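Local coordinates for protein amidohydrolase (Brucella melitensis biovar Abortus, PDB 4F0L) that probably acts as a metal-dependent deaminase of the amidohydrolase family, holding a single metal ion at its active site, at residues Ala59-Leu64 / Phe324-Asp329. Sequence-based numbering, arbitrary orientation.
With FE (Fe (III) ion), chain E.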
ATOM      1  N   ALA B  59     -19.143   9.471  -3.027  1.00 13.71           N
ATOM      2  CA  ALA B  59     -18.994   9.933  -4.401  1.00 13.74           C
ATOM      3  C   ALA B  59     -18.015   9.046  -5.163  1.00 14.02           C
ATOM      4  O   ALA B  59     -17.114   8.477  -4.570  1.00 13.64           O
ATOM      5  CB  ALA B  59     -18.476  11.370  -4.408  1.00 14.15           C
ATOM      6  N   GLY B  60     -18.219   8.958  -6.478  1.00 14.15           N
ATOM      7  CA  GLY B  60     -17.273   8.371  -7.374  1.00 13.80           C
ATOM      8  C   GLY B  60     -16.019   9.214  -7.470  1.00 13.83           C
ATOM      9  O   GLY B  60     -16.073  10.434  -7.443  1.00 14.02           O
ATOM     10  N   MET B  61     -14.869   8.541  -7.538  1.00 13.51           N
ATOM     11  CA  MET B  61     -13.584   9.216  -7.582  1.00 13.25           C
ATOM     12  C   MET B  61     -13.113   9.321  -9.021  1.00 13.04           C
ATOM     13  O   MET B  61     -13.095   8.325  -9.766  1.00 12.00           O
ATOM     14  CB  MET B  61     -12.567   8.414  -6.775  1.00 12.99           C
ATOM     15  CG  MET B  61     -11.177   9.027  -6.679  1.00 13.39           C
ATOM     16  SD  MET B  61     -11.117  10.532  -5.705  1.00 14.78           S
ATOM     17  CE  MET B  61     -11.414   9.748  -4.116  1.00 13.67           C
ATOM     18  N   ALA B  62     -12.689  10.509  -9.412  1.00 13.13           N
ATOM     19  CA  ALA B  62     -11.986  10.639 -10.697  1.00 13.20           C
ATOM     20  C   ALA B  62     -10.596  10.093 -10.570  1.00 12.93           C
ATOM     21  O   ALA B  62      -9.877  10.317  -9.566  1.00 12.95           O
ATOM     22  CB  ALA B  62     -11.947  12.101 -11.187  1.00 13.51           C
ATOM     23  N   ASN B  63     -10.171   9.386 -11.616  1.00 13.16           N
ATOM     24  CA  ASN B  63      -8.793   8.950 -11.721  1.00 12.46           C
ATOM     25  C   ASN B  63      -8.172   9.889 -12.722  1.00 12.48           C
ATOM     26  O   ASN B  63      -8.269   9.691 -13.908  1.00 12.52           O
ATOM     27  CB  ASN B  63      -8.736   7.485 -12.181  1.00 12.76           C
ATOM     28  CG  ASN B  63      -7.363   6.860 -11.971  1.00 12.34           C
ATOM     29  OD1 ASN B  63      -6.338   7.418 -12.372  1.00 12.73           O
ATOM     30  ND2 ASN B  63      -7.343   5.722 -11.320  1.00 11.99           N
ATOM     31  N   LEU B  64      -7.571  10.972 -12.252  1.00 12.62           N
ATOM     32  CA  LEU B  64      -7.377  12.117 -13.148  1.00 13.10           C
ATOM     33  C   LEU B  64      -6.164  12.038 -14.088  1.00 13.26           C
ATOM     34  O   LEU B  64      -5.933  12.973 -14.825  1.00 13.70           O
ATOM     35  CB  LEU B  64      -7.376  13.432 -12.348  1.00 13.56           C
ATOM     36  CG  LEU B  64      -6.436  13.634 -11.168  1.00 13.50           C
ATOM     37  CD1 LEU B  64      -5.034  13.140 -11.493  1.00 13.01           C
ATOM     38  CD2 LEU B  64      -6.443  15.115 -10.822  1.00 14.14           C
ATOM     39  N   PHE B 324      -6.511  19.241  -5.180  1.00 16.41           N
ATOM     40  CA  PHE B 324      -5.803  18.112  -5.817  1.00 15.48           C
ATOM     41  C   PHE B 324      -6.747  16.978  -6.192  1.00 14.77           C
ATOM     42  O   PHE B 324      -7.873  16.898  -5.680  1.00 15.64           O
ATOM     43  CB  PHE B 324      -4.715  17.573  -4.872  1.00 15.41           C
ATOM     44  CG  PHE B 324      -5.245  16.651  -3.799  1.00 15.69           C
ATOM     45  CD1 PHE B 324      -5.818  17.152  -2.661  1.00 15.78           C
ATOM     46  CD2 PHE B 324      -5.177  15.261  -3.967  1.00 15.97           C
ATOM     47  CE1 PHE B 324      -6.330  16.305  -1.681  1.00 15.80           C
ATOM     48  CE2 PHE B 324      -5.692  14.395  -2.997  1.00 16.23           C
ATOM     49  CZ  PHE B 324      -6.287  14.937  -1.849  1.00 15.92           C
ATOM     50  N   GLY B 325      -6.275  16.122  -7.097  1.00 13.90           N
ATOM     51  CA  GLY B 325      -6.844  14.816  -7.352  1.00 13.42           C
ATOM     52  C   GLY B 325      -5.760  13.741  -7.464  1.00 12.93           C
ATOM     53  O   GLY B 325      -4.546  14.025  -7.389  1.00 12.86           O
ATOM     54  N   ILE B 326      -6.194  12.505  -7.654  1.00 12.56           N
ATOM     55  CA  ILE B 326      -5.287  11.382  -7.775  1.00 12.07           C
ATOM     56  C   ILE B 326      -5.443  10.662  -9.093  1.00 12.15           C
ATOM     57  O   ILE B 326      -6.558  10.543  -9.640  1.00 12.20           O
ATOM     58  CB  ILE B 326      -5.451  10.347  -6.636  1.00 11.99           C
ATOM     59  CG1 ILE B 326      -6.924   9.912  -6.490  1.00 11.89           C
ATOM     60  CG2 ILE B 326      -4.884  10.923  -5.331  1.00 11.82           C
ATOM     61  CD1 ILE B 326      -7.137   8.726  -5.551  1.00 11.48           C
ATOM     62  N   GLY B 327      -4.302  10.194  -9.598  1.00 11.95           N
ATOM     63  CA  GLY B 327      -4.250   9.398 -10.795  1.00 12.23           C
ATOM     64  C   GLY B 327      -3.332   8.198 -10.679  1.00 12.36           C
ATOM     65  O   GLY B 327      -2.237   8.288 -10.126  1.00 12.86           O
ATOM     66  N   SER B 328      -3.767   7.081 -11.251  1.00 12.68           N
ATOM     67  CA  SER B 328      -2.980   5.842 -11.218  1.00 12.97           C
ATOM     68  C   SER B 328      -1.752   5.892 -12.146  1.00 13.30           C
ATOM     69  O   SER B 328      -0.802   5.143 -11.958  1.00 13.04           O
ATOM     70  CB  SER B 328      -3.869   4.679 -11.602  1.00 13.00           C
ATOM     71  OG  SER B 328      -4.882   4.479 -10.638  1.00 13.43           O
ATOM     72  N   ASP B 329      -1.814   6.743 -13.162  1.00 13.65           N
ATOM     73  CA  ASP B 329      -0.624   7.178 -13.938  1.00 14.48           C
ATOM     74  C   ASP B 329       0.010   6.001 -14.686  1.00 14.16           C
ATOM     75  O   ASP B 329      -0.447   5.686 -15.800  1.00 14.46           O
ATOM     76  CB  ASP B 329       0.364   7.938 -13.039  1.00 14.90           C
ATOM     77  CG  ASP B 329       1.573   8.530 -13.812  1.00 16.58           C
ATOM     78  OD1 ASP B 329       1.618   8.451 -15.061  1.00 18.25           O
ATOM     79  OD2 ASP B 329       2.467   9.117 -13.177  1.00 17.80           O
TER
HETATM   80 FE    FE E 501       2.087  10.448 -16.374  1.00 32.76          FE
HETATM   81  O   HOH W   1      -9.126  12.611  -8.182  1.00 11.99           O
HETATM   82  O   HOH W   2       3.570  10.673 -14.798  1.00 25.98           O
HETATM   83  O   HOH W   3       3.981   9.373 -17.034  1.00 32.69           O
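The methyl CD2 of Leu64 packs against Gly325 CA at 3.5 Å, opening the contact. With no side chain on Gly325, this methyl can rest directly on the backbone. Leu64 CG lies between its backbone N and carbonyl carbon (chi1 54°), which lays both methyls along the backbone of residues 325-327. At Ile326 the two strand directions stand nearly at right angles, 83° apart, and, as expected of strands that cross this steeply, one direct backbone-to-backbone hydrogen bond joins the segments: Leu64 N donates to Ile326 O at 2.8 Å. Ala62 O and Ile326 N do not bond directly; a water bridges them, donating to the first and accepting from the second. The Ile326 side chain starts out away from the first strand, yet its CD1 reaches Met61 CG at 4.2 Å; Phe122 and helix 336-351 also line this apolar patch. Gly327 CA lies 3.3 Å from Asn63 OD1 and Gly327 N 3.6 Å from Leu64 CD1, a close approach that glycine, having no side chain, can make. Ser328 meets the Asn63 amide with two groups: its backbone N donates to OD1 (2.8 Å, 21° off the carbonyl plane), and its OG accepts a nearly straight bond from ND2, also 2.8 Å and almost in the amide plane. Asparagine suits this role because one flat group offers both acceptor and donor, and the pair of bonds fixes its flip. Next in the chain, Asp329 OD1 binds the iron at 2.4 Å, with His65, His67 and His241 completing the protein ligands. In this TIM-barrel family the contact joins the first barrel strand to the last, and the polar groups paired between Asn63 and Ser328 imply a well-defined backbone just before the metal-binding aspartate.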